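Local coordinates for heme-binding protein A (Haemophilus parasuis 29755, PDB 3TPA) that probably binds glutathione in the periplasm, as a member of the family 5 extracellular solute-binding proteins, although it was named for heme binding, at residues V286-A291 with A340-A345; K280-N285 with A345-G350. The protein carries 1 engineered substitution. All blocks are in the same frame, centred on the assembly; numbering follows the deposited sequence.

Contact 1: V286-A291 with A340-A345; sequences VKVRQA and ALLAEA. Unlike the reference sequence in segment 286-291: Gln-290 (reference Arg).
Ala-291 packs its CB against Leu-342 CG at 3.7 Å and against Leu-341 CB at 4.0 Å, bringing two nearly antiparallel helices together. The short axes of 286-291 and 340-344 approach to 8.4 Å at 169°, a spacing consistent with the small side chains of Ala-291 at one end and Ala-345 at the other. The methyl of Ala-345 fits between Lys-287 CB and Val-288 CG2, 3.8 Å from each. Val-288 keeps CG1 anti to its backbone N (chi1 168°), which leaves CG2 to meet both Ala-345 CB and Leu-342 CD2. On this side the contact is tight, and Val-288, Ala-291 and Leu-342 are all buried. Leu-341 closes the opposite flank less deeply, with one methyl on each of two neighbours: CD1 lies 3.8 Å from Gln-290 CB, while CD2 rests against Lys-287 CB, the two side chains crossing at about a right angle. Gln-290 differs from the reference sequence; its closest contact here is made by CB.

Toward solvent the contact becomes polar and looser. The extended Lys-287 chain reaches across to Glu-344, whose own extended chain meets it nearly perpendicularly. Lys-287 NZ forms a salt bridge with Glu-344 OE2 at 2.8 Å, approaching on the anti side and 22° out of the carboxylate plane. A water accepts a second hydrogen bond from Lys-287 NZ and donates to Glu-344 O, tying the ammonium to the C-terminal end of helix 335-344 as well.

Helix 286-294 is thereby joined to helix 335-344, which leads into strand 351-356 of the six-stranded mixed sheet. Leu-342 also touches Ile-382, just before strand 384-389, and Gln-290 makes weak hydrogen bonds to Gln-474 O and Tyr-331 OH.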
loop_
_atom_site.group_PDB
_atom_site.type_symbol
_atom_site.label_atom_id
_atom_site.label_comp_id
_atom_site.label_asym_id
_atom_site.label_seq_id
_atom_site.Cartn_x
_atom_site.Cartn_y
_atom_site.Cartn_z
ATOM N N VAL A 286 21.877 -2.493 23.176
ATOM C CA VAL A 286 20.661 -3.279 22.958
ATOM C C VAL A 286 19.772 -3.352 24.203
ATOM O O VAL A 286 18.543 -3.354 24.106
ATOM C CB VAL A 286 20.997 -4.704 22.464
ATOM C CG1 VAL A 286 21.876 -5.402 23.469
ATOM C CG2 VAL A 286 19.728 -5.510 22.229
ATOM N N LYS A 287 20.385 -3.438 25.379
ATOM C CA LYS A 287 19.597 -3.530 26.597
ATOM C C LYS A 287 18.853 -2.222 26.833
ATOM O O LYS A 287 17.735 -2.224 27.323
ATOM C CB LYS A 287 20.466 -3.910 27.800
ATOM C CG LYS A 287 21.102 -5.324 27.688
ATOM C CD LYS A 287 21.805 -5.718 28.989
ATOM C CE LYS A 287 22.668 -6.978 28.839
ATOM N NZ LYS A 287 23.306 -7.326 30.160
ATOM N N VAL A 288 19.470 -1.102 26.474
ATOM C CA VAL A 288 18.771 0.167 26.599
ATOM C C VAL A 288 17.557 0.195 25.690
ATOM O O VAL A 288 16.470 0.620 26.104
ATOM C CB VAL A 288 19.680 1.376 26.310
ATOM C CG1 VAL A 288 18.843 2.641 26.175
ATOM C CG2 VAL A 288 20.704 1.532 27.423
ATOM N N ARG A 289 17.727 -0.264 24.453
ATOM C CA ARG A 289 16.610 -0.282 23.526
ATOM C C ARG A 289 15.500 -1.199 24.043
ATOM O O ARG A 289 14.333 -0.834 24.019
ATOM C CB ARG A 289 17.059 -0.676 22.122
ATOM C CG ARG A 289 18.078 0.298 21.516
ATOM C CD ARG A 289 18.173 0.160 20.010
ATOM N NE ARG A 289 18.546 -1.183 19.551
ATOM C CZ ARG A 289 19.789 -1.558 19.272
ATOM N NH1 ARG A 289 20.787 -0.701 19.439
ATOM N NH2 ARG A 289 20.040 -2.796 18.849
ATOM N N GLN A 290 15.871 -2.370 24.546
ATOM C CA GLN A 290 14.897 -3.284 25.144
ATOM C C GLN A 290 14.166 -2.629 26.315
ATOM O O GLN A 290 12.954 -2.801 26.469
ATOM C CB GLN A 290 15.582 -4.578 25.593
ATOM C CG GLN A 290 16.169 -5.373 24.434
ATOM C CD GLN A 290 17.020 -6.540 24.898
ATOM O OE1 GLN A 290 17.586 -6.510 25.992
ATOM N NE2 GLN A 290 17.112 -7.578 24.068
ATOM N N ALA A 291 14.899 -1.856 27.120
ATOM C CA ALA A 291 14.295 -1.105 28.223
ATOM C C ALA A 291 13.225 -0.101 27.752
ATOM O O ALA A 291 12.111 -0.046 28.299
ATOM C CB ALA A 291 15.384 -0.390 29.051
ATOM N N ALA A 340 15.158 -1.576 35.687
ATOM C CA ALA A 340 16.167 -2.554 36.078
ATOM C C ALA A 340 17.126 -2.879 34.915
ATOM O O ALA A 340 18.336 -2.942 35.099
ATOM C CB ALA A 340 15.499 -3.815 36.603
ATOM N N LEU A 341 16.571 -3.069 33.719
ATOM C CA LEU A 341 17.361 -3.282 32.510
ATOM C C LEU A 341 18.299 -2.119 32.243
ATOM O O LEU A 341 19.440 -2.324 31.856
ATOM C CB LEU A 341 16.466 -3.490 31.291
ATOM C CG LEU A 341 16.468 -4.867 30.648
ATOM C CD1 LEU A 341 15.579 -4.867 29.424
ATOM C CD2 LEU A 341 17.883 -5.290 30.301
ATOM N N LEU A 342 17.810 -0.900 32.445
ATOM C CA LEU A 342 18.644 0.295 32.305
ATOM C C LEU A 342 19.855 0.286 33.245
ATOM O O LEU A 342 20.978 0.623 32.841
ATOM C CB LEU A 342 17.821 1.559 32.541
ATOM C CG LEU A 342 17.006 2.064 31.350
ATOM C CD1 LEU A 342 16.328 3.394 31.690
ATOM C CD2 LEU A 342 17.903 2.218 30.143
ATOM N N ALA A 343 19.626 -0.080 34.504
ATOM C CA ALA A 343 20.721 -0.215 35.468
ATOM C C ALA A 343 21.718 -1.250 34.958
ATOM O O ALA A 343 22.917 -1.001 34.882
ATOM C CB ALA A 343 20.174 -0.623 36.855
ATOM N N GLU A 344 21.201 -2.414 34.598
ATOM C CA GLU A 344 22.006 -3.472 34.006
ATOM C C GLU A 344 22.890 -2.987 32.851
ATOM O O GLU A 344 24.042 -3.396 32.736
ATOM C CB GLU A 344 21.106 -4.617 33.544
ATOM C CG GLU A 344 21.859 -5.832 33.073
ATOM C CD GLU A 344 20.955 -7.025 32.839
ATOM O OE1 GLU A 344 19.837 -7.064 33.391
ATOM O OE2 GLU A 344 21.369 -7.941 32.106
ATOM N N ALA A 345 22.346 -2.118 32.002
ATOM C CA ALA A 345 23.078 -1.606 30.841
ATOM C C ALA A 345 24.089 -0.521 31.220
ATOM O O ALA A 345 24.807 -0.019 30.362
ATOM C CB ALA A 345 22.095 -1.072 29.781
HETATM O O HOH W 1 25.020 -5.235 30.374
#

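Contact 2: K280-N285 with A345-G350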
loop_
_atom_site.group_PDB
_atom_site.type_symbol
_atom_site.label_atom_id
_atom_site.label_comp_id
_atom_site.label_asym_id
_atom_site.label_seq_id
_atom_site.Cartn_x
_atom_site.Cartn_y
_atom_site.Cartn_z
ATOM N N LYS A 280 23.455 6.353 18.145
ATOM C CA LYS A 280 23.558 7.268 19.279
ATOM C C LYS A 280 24.141 6.537 20.479
ATOM O O LYS A 280 23.942 5.333 20.633
ATOM C CB LYS A 280 22.197 7.861 19.620
ATOM C CG LYS A 280 21.693 8.864 18.590
ATOM C CD LYS A 280 22.444 10.181 18.669
ATOM C CE LYS A 280 21.652 11.265 17.957
ATOM N NZ LYS A 280 22.201 12.615 18.234
ATOM N N PRO A 281 24.875 7.261 21.331
ATOM C CA PRO A 281 25.647 6.612 22.398
ATOM C C PRO A 281 24.838 5.625 23.241
ATOM O O PRO A 281 25.231 4.468 23.341
ATOM C CB PRO A 281 26.129 7.794 23.240
ATOM C CG PRO A 281 26.243 8.914 22.240
ATOM C CD PRO A 281 25.091 8.717 21.297
ATOM N N GLU A 282 23.731 6.059 23.828
ATOM C CA GLU A 282 22.954 5.178 24.708
ATOM C C GLU A 282 22.081 4.203 23.915
ATOM O O GLU A 282 21.928 3.023 24.276
ATOM C CB GLU A 282 22.087 6.005 25.664
ATOM C CG GLU A 282 22.874 6.781 26.714
ATOM C CD GLU A 282 23.427 8.089 26.183
ATOM O OE1 GLU A 282 22.794 8.690 25.294
ATOM O OE2 GLU A 282 24.495 8.529 26.659
ATOM N N LEU A 283 21.524 4.696 22.814
ATOM C CA LEU A 283 20.653 3.888 21.965
ATOM C C LEU A 283 21.408 2.806 21.190
ATOM O O LEU A 283 20.795 1.924 20.590
ATOM C CB LEU A 283 19.887 4.793 20.997
ATOM C CG LEU A 283 19.002 5.866 21.663
ATOM C CD1 LEU A 283 18.210 6.618 20.607
ATOM C CD2 LEU A 283 18.052 5.249 22.675
ATOM N N ASN A 284 22.737 2.886 21.179
ATOM C CA ASN A 284 23.559 1.838 20.553
ATOM C C ASN A 284 23.569 0.547 21.366
ATOM O O ASN A 284 23.996 -0.506 20.900
ATOM C CB ASN A 284 25.001 2.317 20.339
ATOM C CG ASN A 284 25.875 1.247 19.720
ATOM O OD1 ASN A 284 26.631 0.570 20.418
ATOM N ND2 ASN A 284 25.757 1.069 18.404
ATOM N N ASN A 285 23.074 0.649 22.589
ATOM C CA ASN A 285 23.102 -0.431 23.554
ATOM C C ASN A 285 21.798 -1.223 23.535
ATOM O O ASN A 285 20.736 -0.704 23.839
ATOM C CB ASN A 285 23.361 0.170 24.931
ATOM C CG ASN A 285 23.446 -0.866 26.014
ATOM O OD1 ASN A 285 22.598 -1.744 26.115
ATOM N ND2 ASN A 285 24.473 -0.761 26.848
ATOM N N ALA A 345 22.346 -2.118 32.002
ATOM C CA ALA A 345 23.078 -1.606 30.841
ATOM C C ALA A 345 24.089 -0.521 31.220
ATOM O O ALA A 345 24.807 -0.019 30.362
ATOM C CB ALA A 345 22.095 -1.072 29.781
ATOM N N GLY A 346 24.140 -0.162 32.500
ATOM C CA GLY A 346 25.100 0.821 32.989
ATOM C C GLY A 346 24.543 2.224 33.176
ATOM O O GLY A 346 25.287 3.200 33.283
ATOM N N TYR A 347 23.226 2.324 33.220
ATOM C CA TYR A 347 22.556 3.615 33.354
ATOM C C TYR A 347 21.613 3.629 34.547
ATOM O O TYR A 347 20.410 3.511 34.372
ATOM C CB TYR A 347 21.776 3.940 32.076
ATOM C CG TYR A 347 22.673 4.063 30.874
ATOM C CD1 TYR A 347 23.332 5.256 30.595
ATOM C CD2 TYR A 347 22.882 2.986 30.028
ATOM C CE1 TYR A 347 24.164 5.374 29.502
ATOM C CE2 TYR A 347 23.715 3.096 28.933
ATOM C CZ TYR A 347 24.353 4.295 28.675
ATOM O OH TYR A 347 25.191 4.407 27.586
ATOM N N PRO A 348 22.158 3.780 35.765
ATOM C CA PRO A 348 21.311 3.784 36.966
ATOM C C PRO A 348 20.478 5.062 37.092
ATOM O O PRO A 348 19.419 5.043 37.719
ATOM C CB PRO A 348 22.324 3.683 38.112
ATOM C CG PRO A 348 23.588 4.245 37.560
ATOM C CD PRO A 348 23.593 3.896 36.092
ATOM N N ASN A 349 20.948 6.162 36.512
ATOM C CA ASN A 349 20.166 7.402 36.516
ATOM C C ASN A 349 19.543 7.717 35.153
ATOM O O ASN A 349 19.110 8.840 34.908
ATOM C CB ASN A 349 21.035 8.583 36.964
ATOM C CG ASN A 349 21.762 8.307 38.264
ATOM O OD1 ASN A 349 21.160 7.864 39.243
ATOM N ND2 ASN A 349 23.071 8.551 38.274
ATOM N N GLY A 350 19.517 6.725 34.265
ATOM C CA GLY A 350 19.026 6.924 32.915
ATOM C C GLY A 350 19.873 7.941 32.168
ATOM O O GLY A 350 21.093 7.998 32.341
HETATM O O HOH W 2 26.039 1.909 26.411
#
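Glu-282 lays its CG against the Tyr-347 ring, 3.4 Å from CE1, in an oblique approach that involves the aliphatic part of the glutamate. The chain of Glu-282 bends at chi2 (82°), and its carboxylate plane stands 81° from the ring plane. The Tyr-347 ring reaches across to 280-285, and OH also comes close to Glu-282 CG.

Asn-285 holds CG anti to its backbone N (chi1 -179°) and lies with its amide next to Ala-345: OD1 is 3.8 Å from Ala-345 CB. The two ends of this amide have separate tasks. OD1 caps the helix that follows, accepting a hydrogen bond from Val-288 N and a weak one from Lys-287 N, which would fix the amide's rotation. ND2 sits at the edge of the Tyr-347 ring and donates to a water 3.1 Å away; that water also hydrogen-bonds Tyr-347 OH at 2.9 Å.

This is a surface contact between two loops. The type I turn 282-285 ends the loop that runs from strand 261-276 to helix 286-294, while 345-350 carries the Schellman motif at Gly-346 and connects helix 335-344 to strand 351-356.

Contacts 1 and 2 have centres about 7 Å apart and form one continuous interface, with contact 2 extending the helix pair of contact 1 into the loops at its end. Ala-345 belongs to both. Leu-342 O and Tyr-347 N, 2.8 Å apart and probably hydrogen-bonded, join the last helical turn to the loop 345-350; this pair is the 6→1 bond of the Schellman motif at Gly-346. On the other side, Arg-289 NH1 reaches Leu-283 O at 2.9 Å, and Val-288 CB packs on Glu-282 O. The centres of the contacts lie about 35 and 36 Å from the centre of the chain, placing both at the periphery of the molecule.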